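Local coordinates for ATP-dependent RNA helicase HrpB (Escherichia coli, PDB 6EUD), which hydrolyses ATP to ADP and phosphate as a DEAH/RHA-type RNA helicase that binds single-stranded RNA, at residues F199-A204 with A236-S241; A504-R507 with R512-L515; Y650-V655 with Q700-E705; G777-V782 with V794-P799. One frame throughout, in Å; residues are numbered along the deposited sequence.

Contact 1. Residues F199-A204 with A236-S241; sequences FDDAVA and ASRIGS
The guanidinium of Arg238 is held at two places. Its NH2 lies 3.8 Å from Asp201 OD1 in a long salt bridge across the contact, and its NH1 donates a hydrogen bond to the backbone oxygen of Gln234, one turn back along the chain. The carboxylate oxygen stands well out of the guanidinium plane, so Asp201 acts through charge with no N-H aimed at it, whereas the bond to Gln234 is directional and probably does more to fix the rotation of the group. Carboxylate and guanidinium planes are 38° apart, and the two side chains cross nearly at a right angle. Arg238 starts with CG beside its backbone N (chi1 -65°) and then runs extended from CG to NE, which carries the charge back to helix 199-213. On the way its CD passes 4.2 Å from the CB of Ala204, a loose van der Waals touch one helical turn beyond Asp201. The contact thus sets a helix face against the loop that leaves helix 225-236. Both helices belong to the C-terminal RecA-like domain, of the P-loop NTPase class. There helix 199-213 leads into strand 217-221, and helix 225-236 is the crossover from that strand to strand 243-248, so the contact ties the first helix to the loop entering that last strand, beside the mostly parallel sheet.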
loop_
_atom_site.group_PDB
_atom_site.type_symbol
_atom_site.label_atom_id
_atom_site.label_comp_id
_atom_site.label_asym_id
_atom_site.label_seq_id
_atom_site.Cartn_x
_atom_site.Cartn_y
_atom_site.Cartn_z
ATOM N N PHE A 199 13.968 -11.823 23.641
ATOM C CA PHE A 199 14.804 -11.654 22.459
ATOM C C PHE A 199 16.254 -11.288 22.845
ATOM O O PHE A 199 17.195 -11.958 22.410
ATOM C CB PHE A 199 14.200 -10.594 21.519
ATOM C CG PHE A 199 15.019 -10.326 20.279
ATOM C CD1 PHE A 199 14.972 -11.198 19.188
ATOM C CD2 PHE A 199 15.833 -9.194 20.196
ATOM C CE1 PHE A 199 15.720 -10.953 18.037
ATOM C CE2 PHE A 199 16.583 -8.932 19.042
ATOM C CZ PHE A 199 16.520 -9.817 17.959
ATOM N N ASP A 200 16.436 -10.262 23.681
ATOM C CA ASP A 200 17.779 -9.762 23.973
ATOM C C ASP A 200 18.642 -10.796 24.718
ATOM O O ASP A 200 19.835 -10.929 24.420
ATOM C CB ASP A 200 17.730 -8.436 24.767
ATOM C CG ASP A 200 16.995 -8.552 26.108
ATOM O OD1 ASP A 200 16.572 -9.661 26.506
ATOM O OD2 ASP A 200 16.865 -7.516 26.792
ATOM N N ASP A 201 18.058 -11.535 25.659
ATOM C CA ASP A 201 18.776 -12.631 26.320
ATOM C C ASP A 201 19.165 -13.727 25.335
ATOM O O ASP A 201 20.287 -14.236 25.355
ATOM C CB ASP A 201 17.932 -13.257 27.427
ATOM C CG ASP A 201 17.808 -12.366 28.650
ATOM O OD1 ASP A 201 18.709 -11.529 28.872
ATOM O OD2 ASP A 201 16.808 -12.506 29.388
ATOM N N ALA A 202 18.219 -14.105 24.484
ATOM C CA ALA A 202 18.445 -15.184 23.550
ATOM C C ALA A 202 19.571 -14.800 22.591
ATOM O O ALA A 202 20.460 -15.610 22.342
ATOM C CB ALA A 202 17.157 -15.528 22.788
ATOM N N VAL A 203 19.556 -13.564 22.088
ATOM C CA VAL A 203 20.585 -13.156 21.129
ATOM C C VAL A 203 21.952 -13.133 21.833
ATOM O O VAL A 203 22.964 -13.557 21.259
ATOM C CB VAL A 203 20.281 -11.779 20.470
ATOM C CG1 VAL A 203 21.476 -11.259 19.699
ATOM C CG2 VAL A 203 19.088 -11.877 19.531
ATOM N N ALA A 204 21.978 -12.674 23.079
ATOM C CA ALA A 204 23.243 -12.560 23.804
ATOM C C ALA A 204 23.814 -13.925 24.082
ATOM O O ALA A 204 25.030 -14.120 24.037
ATOM C CB ALA A 204 23.063 -11.779 25.131
ATOM N N ALA A 236 27.221 -7.952 27.901
ATOM C CA ALA A 236 28.223 -7.458 28.842
ATOM C C ALA A 236 28.564 -8.395 30.020
ATOM O O ALA A 236 29.693 -8.385 30.524
ATOM C CB ALA A 236 27.764 -6.107 29.369
ATOM N N SER A 237 27.602 -9.204 30.447
ATOM C CA SER A 237 27.790 -10.120 31.574
ATOM C C SER A 237 28.180 -11.540 31.137
ATOM O O SER A 237 28.446 -12.410 31.965
ATOM C CB SER A 237 26.508 -10.186 32.388
ATOM O OG SER A 237 25.444 -10.669 31.575
ATOM N N ARG A 238 28.195 -11.770 29.828
ATOM C CA ARG A 238 28.408 -13.105 29.296
ATOM C C ARG A 238 29.687 -13.210 28.460
ATOM O O ARG A 238 29.985 -14.278 27.905
ATOM C CB ARG A 238 27.195 -13.540 28.454
ATOM C CG ARG A 238 25.887 -13.707 29.227
ATOM C CD ARG A 238 24.715 -13.949 28.273
ATOM N NE ARG A 238 23.461 -14.254 28.957
ATOM C CZ ARG A 238 22.668 -13.331 29.505
ATOM N NH1 ARG A 238 23.017 -12.050 29.481
ATOM N NH2 ARG A 238 21.534 -13.684 30.100
ATOM N N ILE A 239 30.442 -12.119 28.368
ATOM C CA ILE A 239 31.644 -12.111 27.538
ATOM C C ILE A 239 32.921 -12.040 28.348
ATOM O O ILE A 239 32.918 -11.589 29.487
ATOM C CB ILE A 239 31.660 -10.921 26.550
ATOM C CG1 ILE A 239 31.486 -9.609 27.313
ATOM C CG2 ILE A 239 30.608 -11.094 25.473
ATOM C CD1 ILE A 239 31.602 -8.384 26.445
ATOM N N GLY A 240 34.017 -12.467 27.731
ATOM C CA GLY A 240 35.331 -12.383 28.338
ATOM C C GLY A 240 35.908 -10.982 28.339
ATOM O O GLY A 240 35.352 -10.064 27.734
ATOM N N SER A 241 37.042 -10.830 29.019
ATOM C CA SER A 241 37.669 -9.525 29.234
ATOM C C SER A 241 38.279 -8.984 27.948
ATOM O O SER A 241 38.524 -7.781 27.829
ATOM C CB SER A 241 38.739 -9.620 30.339
ATOM O OG SER A 241 39.670 -10.661 30.074
#

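Contact 2. Residues A504-R507 with R512-L515; sequences ARRR and RYQL
A beta hairpin of strands 503-506 and 512-515 puts Arg505 opposite Gln514 as an antiparallel hydrogen-bonded pair. Arg505 N reaches Gln514 O at 3.0 Å, and Gln514 N returns a bond of 2.8 Å to Arg505 O. Nearer the turn, Arg507 N donates to Arg512 O over 2.7 Å, nearly straight. Ala504 with Leu515 and Arg506 with Tyr513 are the non-hydrogen-bonded pairs, and these four side chains share one face of the sheet. Here Ala504 CB meets Leu515 CD2 at 3.5 Å, and Tyr513 turns its ring so that CE1 comes 3.7 Å from Arg506 CB, with its OH bonded to the backbone oxygen of His532. The hairpin is the first two strands of a curled sheet in which strand 534-542 flanks 503-506 and strand 520-522 flanks 512-515; with 548-552 bridging those two, the pairing order is that of an OB fold. On the face of Gln514, the side chain of Arg507 folds back from the strand end to meet it: NE donates to OE1 at 2.7 Å. The oxygen sits in the guanidinium plane, yet the donor stands 55° above the amide plane, and the two flat groups are 79° apart. Gln514 is extended (chi1 -177°) to present OE1, while its NE2 bonds Gly518 O. Arg512 lays its guanidinium over the carbonyl oxygen of Arg507, which lies 3.7 Å above the centre of the group.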
loop_
_atom_site.group_PDB
_atom_site.type_symbol
_atom_site.label_atom_id
_atom_site.label_comp_id
_atom_site.label_asym_id
_atom_site.label_seq_id
_atom_site.Cartn_x
_atom_site.Cartn_y
_atom_site.Cartn_z
ATOM N N ALA A 504 -10.337 13.709 16.818
ATOM C CA ALA A 504 -10.508 12.677 17.839
ATOM C C ALA A 504 -11.527 13.055 18.909
ATOM O O ALA A 504 -11.520 14.175 19.430
ATOM C CB ALA A 504 -9.193 12.378 18.474
ATOM N N ARG A 505 -12.413 12.118 19.230
ATOM C CA ARG A 505 -13.379 12.329 20.302
ATOM C C ARG A 505 -13.141 11.316 21.412
ATOM O O ARG A 505 -12.788 10.154 21.153
ATOM C CB ARG A 505 -14.805 12.232 19.784
ATOM C CG ARG A 505 -15.857 12.329 20.872
ATOM C CD ARG A 505 -17.207 11.866 20.366
ATOM N NE ARG A 505 -18.138 11.660 21.467
ATOM C CZ ARG A 505 -19.004 12.568 21.899
ATOM N NH1 ARG A 505 -19.085 13.752 21.307
ATOM N NH2 ARG A 505 -19.804 12.281 22.915
ATOM N N ARG A 506 -13.295 11.774 22.652
ATOM C CA ARG A 506 -13.105 10.908 23.809
ATOM C C ARG A 506 -14.227 9.885 23.846
ATOM O O ARG A 506 -15.391 10.207 23.580
ATOM C CB ARG A 506 -13.061 11.716 25.112
ATOM C CG ARG A 506 -12.581 10.901 26.315
ATOM C CD ARG A 506 -12.590 11.701 27.617
ATOM N NE ARG A 506 -13.937 11.881 28.145
ATOM C CZ ARG A 506 -14.536 11.031 28.978
ATOM N NH1 ARG A 506 -13.911 9.930 29.383
ATOM N NH2 ARG A 506 -15.767 11.284 29.407
ATOM N N ARG A 507 -13.871 8.646 24.158
ATOM C CA ARG A 507 -14.854 7.573 24.190
ATOM C C ARG A 507 -14.907 6.850 25.533
ATOM O O ARG A 507 -14.219 5.839 25.729
ATOM C CB ARG A 507 -14.580 6.578 23.064
ATOM C CG ARG A 507 -15.137 7.041 21.740
ATOM C CD ARG A 507 -15.653 5.860 20.949
ATOM N NE ARG A 507 -16.649 6.256 19.957
ATOM C CZ ARG A 507 -17.945 6.404 20.214
ATOM N NH1 ARG A 507 -18.412 6.191 21.437
ATOM N NH2 ARG A 507 -18.772 6.765 19.241
ATOM N N ARG A 512 -8.923 7.468 26.069
ATOM C CA ARG A 512 -9.426 6.675 24.949
ATOM C C ARG A 512 -10.200 7.538 23.971
ATOM O O ARG A 512 -11.222 8.151 24.318
ATOM C CB ARG A 512 -10.320 5.513 25.409
ATOM C CG ARG A 512 -9.975 4.193 24.714
ATOM C CD ARG A 512 -11.068 3.145 24.853
ATOM N NE ARG A 512 -11.549 3.031 26.224
ATOM C CZ ARG A 512 -12.736 2.543 26.562
ATOM N NH1 ARG A 512 -13.571 2.110 25.628
ATOM N NH2 ARG A 512 -13.081 2.481 27.839
ATOM N N TYR A 513 -9.710 7.554 22.734
ATOM C CA TYR A 513 -10.301 8.359 21.682
ATOM C C TYR A 513 -10.674 7.514 20.472
ATOM O O TYR A 513 -10.048 6.491 20.189
ATOM C CB TYR A 513 -9.329 9.476 21.268
ATOM C CG TYR A 513 -9.153 10.545 22.329
ATOM C CD1 TYR A 513 -10.033 11.621 22.394
ATOM C CD2 TYR A 513 -8.110 10.480 23.262
ATOM C CE1 TYR A 513 -9.897 12.600 23.353
ATOM C CE2 TYR A 513 -7.967 11.464 24.231
ATOM C CZ TYR A 513 -8.867 12.519 24.269
ATOM O OH TYR A 513 -8.754 13.510 25.211
ATOM N N GLN A 514 -11.695 7.947 19.748
ATOM C CA GLN A 514 -11.937 7.408 18.415
ATOM C C GLN A 514 -11.716 8.501 17.369
ATOM O O GLN A 514 -12.169 9.653 17.543
ATOM C CB GLN A 514 -13.348 6.832 18.301
ATOM C CG GLN A 514 -13.624 6.201 16.951
ATOM C CD GLN A 514 -14.999 5.563 16.857
ATOM O OE1 GLN A 514 -16.008 6.136 17.291
ATOM N NE2 GLN A 514 -15.043 4.356 16.292
ATOM N N LEU A 515 -11.017 8.160 16.289
ATOM C CA LEU A 515 -10.796 9.139 15.219
ATOM C C LEU A 515 -11.979 9.149 14.245
ATOM O O LEU A 515 -12.761 8.193 14.199
ATOM C CB LEU A 515 -9.494 8.853 14.470
ATOM C CG LEU A 515 -8.200 8.803 15.292
ATOM C CD1 LEU A 515 -7.012 8.686 14.373
ATOM C CD2 LEU A 515 -8.049 10.015 16.192
#

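Contact 3. Residues Y650-V655 with Q700-E705; sequences YDWPAV and QRLDSE
Arg701 lies flat on the ring of Tyr650 in a cation-pi stack, joining helix 696-705 to the loop between helices 631-646 and 657-662. The guanidinium and ring planes are 18° apart and their centres 4.3 Å, an offset pairing in which the charged group is displaced toward CE1, with NH1 reaching toward the hydroxyl. The ring centre itself belongs to the methylene: Arg701 CD stands 3.6 Å from the centroid, only 9° off the ring normal, as a CH-pi contact. An extended start to the arginine chain brings CD over the ring, and the bend at chi3 (-51°) turns the guanidinium down along the face. Although the two side chains as wholes cross nearly at right angles, their flat ends come close to parallel. NH1 passes 3.3 Å from Tyr650 OH, but the angle is too poor for a hydrogen bond; that hydroxyl pairs instead with the side-chain NE2 of Gln748, which probably helps to steady the ring. Trp652 carries the contact round the helix to the next residue, Leu702. Its indole rests against Tyr650 CB on one face, and NE1 is bonded to the backbone oxygen of Leu647. With Met698, one turn earlier, touching both aromatic side chains, the loop packs on two successive turns of helix 696-705. Trp652 CZ3 meets Leu702 CD1 at 3.9 Å, the two side chains crossing at a slant.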
loop_
_atom_site.group_PDB
_atom_site.type_symbol
_atom_site.label_atom_id
_atom_site.label_comp_id
_atom_site.label_asym_id
_atom_site.label_seq_id
_atom_site.Cartn_x
_atom_site.Cartn_y
_atom_site.Cartn_z
ATOM N N TYR A 650 -20.931 -10.527 -21.106
ATOM C CA TYR A 650 -21.823 -9.370 -20.973
ATOM C C TYR A 650 -21.686 -8.710 -19.605
ATOM O O TYR A 650 -21.160 -9.314 -18.666
ATOM C CB TYR A 650 -23.274 -9.778 -21.206
ATOM C CG TYR A 650 -23.456 -10.513 -22.498
ATOM C CD1 TYR A 650 -23.397 -9.844 -23.708
ATOM C CD2 TYR A 650 -23.669 -11.886 -22.514
ATOM C CE1 TYR A 650 -23.566 -10.514 -24.885
ATOM C CE2 TYR A 650 -23.836 -12.556 -23.681
ATOM C CZ TYR A 650 -23.786 -11.875 -24.869
ATOM O OH TYR A 650 -23.939 -12.560 -26.058
ATOM N N ASP A 651 -22.163 -7.474 -19.496
ATOM C CA ASP A 651 -22.013 -6.733 -18.252
ATOM C C ASP A 651 -23.217 -6.896 -17.339
ATOM O O ASP A 651 -24.065 -6.014 -17.252
ATOM C CB ASP A 651 -21.765 -5.256 -18.539
ATOM C CG ASP A 651 -20.407 -5.009 -19.163
ATOM O OD1 ASP A 651 -19.416 -5.598 -18.677
ATOM O OD2 ASP A 651 -20.335 -4.240 -20.146
ATOM N N TRP A 652 -23.278 -8.026 -16.644
ATOM C CA TRP A 652 -24.373 -8.271 -15.721
ATOM C C TRP A 652 -24.102 -7.520 -14.420
ATOM O O TRP A 652 -22.959 -7.444 -13.973
ATOM C CB TRP A 652 -24.562 -9.782 -15.467
ATOM C CG TRP A 652 -24.647 -10.575 -16.733
ATOM C CD1 TRP A 652 -23.624 -11.232 -17.351
ATOM C CD2 TRP A 652 -25.804 -10.753 -17.575
ATOM N NE1 TRP A 652 -24.068 -11.811 -18.512
ATOM C CE2 TRP A 652 -25.398 -11.536 -18.672
ATOM C CE3 TRP A 652 -27.134 -10.326 -17.502
ATOM C CZ2 TRP A 652 -26.277 -11.913 -19.687
ATOM C CZ3 TRP A 652 -28.001 -10.696 -18.506
ATOM C CH2 TRP A 652 -27.571 -11.484 -19.588
ATOM N N PRO A 653 -25.149 -6.942 -13.821
ATOM C CA PRO A 653 -25.033 -6.259 -12.529
ATOM C C PRO A 653 -24.735 -7.203 -11.378
ATOM O O PRO A 653 -25.249 -8.314 -11.323
ATOM C CB PRO A 653 -26.412 -5.608 -12.349
ATOM C CG PRO A 653 -27.311 -6.426 -13.162
ATOM C CD PRO A 653 -26.502 -6.812 -14.374
ATOM N N ALA A 654 -23.890 -6.751 -10.467
ATOM C CA ALA A 654 -23.684 -7.459 -9.228
ATOM C C ALA A 654 -24.982 -7.399 -8.421
ATOM O O ALA A 654 -25.629 -6.356 -8.347
ATOM C CB ALA A 654 -22.530 -6.857 -8.454
ATOM N N VAL A 655 -25.363 -8.528 -7.840
ATOM C CA VAL A 655 -26.597 -8.616 -7.085
ATOM C C VAL A 655 -26.385 -9.410 -5.811
ATOM O O VAL A 655 -27.305 -10.030 -5.296
ATOM C CB VAL A 655 -27.724 -9.263 -7.915
ATOM C CG1 VAL A 655 -28.139 -8.333 -9.040
ATOM C CG2 VAL A 655 -27.271 -10.620 -8.457
ATOM N N GLN A 700 -34.001 -8.769 -22.669
ATOM C CA GLN A 700 -34.362 -9.736 -23.706
ATOM C C GLN A 700 -33.394 -10.906 -23.693
ATOM O O GLN A 700 -33.813 -12.058 -23.781
ATOM C CB GLN A 700 -34.362 -9.096 -25.098
ATOM C CG GLN A 700 -35.325 -7.956 -25.253
ATOM C CD GLN A 700 -36.748 -8.356 -24.952
ATOM O OE1 GLN A 700 -37.413 -7.733 -24.127
ATOM N NE2 GLN A 700 -37.235 -9.394 -25.633
ATOM N N ARG A 701 -32.102 -10.596 -23.583
ATOM C CA ARG A 701 -31.056 -11.618 -23.482
ATOM C C ARG A 701 -31.283 -12.542 -22.269
ATOM O O ARG A 701 -31.264 -13.766 -22.401
ATOM C CB ARG A 701 -29.678 -10.961 -23.407
ATOM C CG ARG A 701 -28.521 -11.887 -23.743
ATOM C CD ARG A 701 -27.201 -11.133 -23.785
ATOM N NE ARG A 701 -27.248 -9.942 -24.640
ATOM C CZ ARG A 701 -27.099 -9.961 -25.965
ATOM N NH1 ARG A 701 -26.910 -11.111 -26.602
ATOM N NH2 ARG A 701 -27.149 -8.831 -26.659
ATOM N N LEU A 702 -31.516 -11.965 -21.095
ATOM C CA LEU A 702 -31.774 -12.782 -19.918
ATOM C C LEU A 702 -33.068 -13.613 -20.069
ATOM O O LEU A 702 -33.102 -14.798 -19.714
ATOM C CB LEU A 702 -31.850 -11.914 -18.664
ATOM C CG LEU A 702 -31.850 -12.727 -17.368
ATOM C CD1 LEU A 702 -30.494 -13.413 -17.171
ATOM C CD2 LEU A 702 -32.189 -11.858 -16.182
ATOM N N ASP A 703 -34.126 -13.020 -20.606
ATOM C CA ASP A 703 -35.378 -13.777 -20.788
ATOM C C ASP A 703 -35.205 -14.943 -21.753
ATOM O O ASP A 703 -35.896 -15.952 -21.673
ATOM C CB ASP A 703 -36.507 -12.876 -21.292
ATOM C CG ASP A 703 -37.128 -12.041 -20.184
ATOM O OD1 ASP A 703 -36.821 -12.295 -18.999
ATOM O OD2 ASP A 703 -37.941 -11.139 -20.497
ATOM N N SER A 704 -34.263 -14.798 -22.666
ATOM C CA SER A 704 -34.038 -15.808 -23.687
ATOM C C SER A 704 -32.961 -16.842 -23.306
ATOM O O SER A 704 -33.126 -18.041 -23.565
ATOM C CB SER A 704 -33.650 -15.133 -25.006
ATOM O OG SER A 704 -33.258 -16.126 -25.928
ATOM N N GLU A 705 -31.866 -16.380 -22.705
ATOM C CA GLU A 705 -30.735 -17.253 -22.430
ATOM C C GLU A 705 -30.837 -17.941 -21.078
ATOM O O GLU A 705 -30.315 -19.041 -20.909
ATOM C CB GLU A 705 -29.425 -16.475 -22.516
ATOM C CG GLU A 705 -29.115 -15.959 -23.906
ATOM C CD GLU A 705 -29.274 -17.036 -24.977
ATOM O OE1 GLU A 705 -28.890 -18.201 -24.730
ATOM O OE2 GLU A 705 -29.783 -16.714 -26.075
#

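Contact 4. Residues G777-V782 with V794-P799; sequences GAYREV and VWPDDP
The backbones approach most closely at Tyr779 and Pro799, whose CA atoms are still 8.9 Å apart, so that the Tyr779 side chain has to bridge from helix 779-789 to the loop that follows it. The phenol leaves the helix with chi1 at 175°, CG lying opposite N, and its OH donates a hydrogen bond of 2.6 Å to Pro796 O. This short bond meets the carbonyl at a modest tilt, the donor 19° off the carbonyl plane, and the accepting oxygen lies near the plane of the phenol at its edge. Pro799 comes in from the opposite direction and takes one face: its CG stands 3.6 Å from the ring centroid, 17° off the normal, a CH-pi contact displaced toward the rim, with CG nearest CE2 at 3.5 Å. The tyrosine is thus fixed by a polar bond at the tip and a proline on its face, while the Pro796 ring closes in beside the hydroxyl, its CD 3.6 Å from OH. Trp795 contributes more lightly, its CB 4.2 Å from Tyr779 OH; its indole NE1 bonds Tyr790 O. Around the contact, Trp775 of helix 771-776 meets the Tyr779 ring edge-to-face and also touches Pro799, and Gln783, one turn along helix 779-789, bonds both Trp795 O and Asp797 OD1. Within the HrpB-type C-terminal helicase region, the loop is therefore folded back against its own helix, with helix 771-776 beside it and strand 764-768 touched by Val782 and Ala778.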
loop_
_atom_site.group_PDB
_atom_site.type_symbol
_atom_site.label_atom_id
_atom_site.label_comp_id
_atom_site.label_asym_id
_atom_site.label_seq_id
_atom_site.Cartn_x
_atom_site.Cartn_y
_atom_site.Cartn_z
ATOM N N GLY A 777 -29.725 -45.916 -21.655
ATOM C CA GLY A 777 -29.284 -46.585 -20.444
ATOM C C GLY A 777 -30.395 -47.010 -19.506
ATOM O O GLY A 777 -31.086 -47.995 -19.758
ATOM N N ALA A 778 -30.573 -46.251 -18.426
ATOM C CA ALA A 778 -31.484 -46.625 -17.349
ATOM C C ALA A 778 -32.955 -46.613 -17.764
ATOM O O ALA A 778 -33.809 -47.084 -17.011
ATOM C CB ALA A 778 -31.277 -45.714 -16.155
ATOM N N TYR A 779 -33.256 -46.092 -18.952
ATOM C CA TYR A 779 -34.645 -46.038 -19.402
ATOM C C TYR A 779 -35.280 -47.423 -19.531
ATOM O O TYR A 779 -36.456 -47.584 -19.215
ATOM C CB TYR A 779 -34.781 -45.299 -20.739
ATOM C CG TYR A 779 -36.202 -45.343 -21.297
ATOM C CD1 TYR A 779 -37.198 -44.491 -20.810
ATOM C CD2 TYR A 779 -36.553 -46.245 -22.294
ATOM C CE1 TYR A 779 -38.497 -44.536 -21.314
ATOM C CE2 TYR A 779 -37.850 -46.297 -22.798
ATOM C CZ TYR A 779 -38.815 -45.441 -22.309
ATOM O OH TYR A 779 -40.101 -45.506 -22.819
ATOM N N ARG A 780 -34.527 -48.418 -19.997
ATOM C CA ARG A 780 -35.129 -49.730 -20.239
ATOM C C ARG A 780 -35.574 -50.370 -18.928
ATOM O O ARG A 780 -36.448 -51.230 -18.918
ATOM C CB ARG A 780 -34.168 -50.656 -20.993
ATOM C CG ARG A 780 -32.729 -50.214 -20.925
ATOM C CD ARG A 780 -31.735 -51.324 -21.240
ATOM N NE ARG A 780 -30.363 -50.841 -21.074
ATOM C CZ ARG A 780 -29.274 -51.568 -21.297
ATOM N NH1 ARG A 780 -29.385 -52.832 -21.689
ATOM N NH2 ARG A 780 -28.075 -51.029 -21.114
ATOM N N GLU A 781 -34.986 -49.932 -17.821
ATOM C CA GLU A 781 -35.376 -50.436 -16.513
ATOM C C GLU A 781 -36.516 -49.607 -15.922
ATOM O O GLU A 781 -37.311 -50.105 -15.125
ATOM C CB GLU A 781 -34.172 -50.458 -15.573
ATOM C CG GLU A 781 -33.023 -51.349 -16.060
ATOM C CD GLU A 781 -33.489 -52.696 -16.637
ATOM O OE1 GLU A 781 -34.362 -53.351 -16.021
ATOM O OE2 GLU A 781 -32.973 -53.111 -17.702
ATOM N N VAL A 782 -36.597 -48.345 -16.332
ATOM C CA VAL A 782 -37.704 -47.471 -15.952
ATOM C C VAL A 782 -38.967 -47.808 -16.763
ATOM O O VAL A 782 -40.084 -47.754 -16.246
ATOM C CB VAL A 782 -37.322 -45.989 -16.146
ATOM C CG1 VAL A 782 -38.485 -45.061 -15.772
ATOM C CG2 VAL A 782 -36.095 -45.666 -15.315
ATOM N N VAL A 794 -48.661 -45.252 -22.818
ATOM C CA VAL A 794 -47.708 -45.801 -23.768
ATOM C C VAL A 794 -46.278 -45.452 -23.330
ATOM O O VAL A 794 -45.914 -44.279 -23.236
ATOM C CB VAL A 794 -47.953 -45.278 -25.205
ATOM C CG1 VAL A 794 -46.969 -45.914 -26.177
ATOM C CG2 VAL A 794 -49.380 -45.537 -25.637
ATOM N N TRP A 795 -45.484 -46.479 -23.047
ATOM C CA TRP A 795 -44.070 -46.324 -22.732
ATOM C C TRP A 795 -43.232 -46.963 -23.831
ATOM O O TRP A 795 -42.900 -48.146 -23.756
ATOM C CB TRP A 795 -43.754 -46.951 -21.376
ATOM C CG TRP A 795 -44.686 -46.483 -20.310
ATOM C CD1 TRP A 795 -45.788 -47.137 -19.840
ATOM C CD2 TRP A 795 -44.622 -45.240 -19.595
ATOM N NE1 TRP A 795 -46.403 -46.388 -18.863
ATOM C CE2 TRP A 795 -45.707 -45.216 -18.698
ATOM C CE3 TRP A 795 -43.746 -44.150 -19.621
ATOM C CZ2 TRP A 795 -45.941 -44.144 -17.833
ATOM C CZ3 TRP A 795 -43.981 -43.089 -18.759
ATOM C CH2 TRP A 795 -45.074 -43.093 -17.885
ATOM N N PRO A 796 -42.883 -46.176 -24.857
ATOM C CA PRO A 796 -42.265 -46.647 -26.107
ATOM C C PRO A 796 -40.820 -47.127 -25.962
ATOM O O PRO A 796 -40.064 -46.615 -25.130
ATOM C CB PRO A 796 -42.321 -45.412 -27.001
ATOM C CG PRO A 796 -42.236 -44.273 -26.039
ATOM C CD PRO A 796 -42.997 -44.709 -24.817
ATOM N N ASP A 797 -40.443 -48.092 -26.794
ATOM C CA ASP A 797 -39.103 -48.662 -26.752
ATOM C C ASP A 797 -38.075 -47.667 -27.303
ATOM O O ASP A 797 -36.888 -47.762 -26.997
ATOM C CB ASP A 797 -39.058 -49.987 -27.530
ATOM C CG ASP A 797 -39.946 -51.072 -26.909
ATOM O OD1 ASP A 797 -39.689 -51.505 -25.764
ATOM O OD2 ASP A 797 -40.919 -51.487 -27.572
ATOM N N ASP A 798 -38.533 -46.701 -28.096
ATOM C CA ASP A 798 -37.641 -45.663 -28.628
ATOM C C ASP A 798 -38.158 -44.241 -28.326
ATOM O O ASP A 798 -38.567 -43.509 -29.233
ATOM C CB ASP A 798 -37.459 -45.849 -30.135
ATOM C CG ASP A 798 -36.181 -45.221 -30.653
ATOM O OD1 ASP A 798 -35.241 -45.976 -30.983
ATOM O OD2 ASP A 798 -36.109 -43.978 -30.732
ATOM N N PRO A 799 -38.118 -43.837 -27.041
ATOM C CA PRO A 799 -38.673 -42.553 -26.589
ATOM C C PRO A 799 -38.010 -41.337 -27.235
ATOM O O PRO A 799 -38.677 -40.330 -27.457
ATOM C CB PRO A 799 -38.419 -42.581 -25.078
ATOM C CG PRO A 799 -37.291 -43.533 -24.902
ATOM C CD PRO A 799 -37.453 -44.567 -25.946
#

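Overall arrangement
Following the chain from the N terminus, the four contacts come in series; none nests in or crosses another. Contact 1 closes a loop of 31 residues in the C-terminal RecA-like domain, tying helix 199-213 to the loop after helix 225-236. Contact 2 closes the short four-residue turn of a hairpin in the OB-like barrel, its centre about 43 Å from contact 1. Contact 3 spans 44 residues and joins a loop between helices to helix 696-705, on the opposite side of the chain's centre from contact 1. Contact 4 closes 11 residues near the C terminus, about 38 Å from contact 3 between centres and about 87 Å from contact 1. None touches another, and each lies in a different part of the fold.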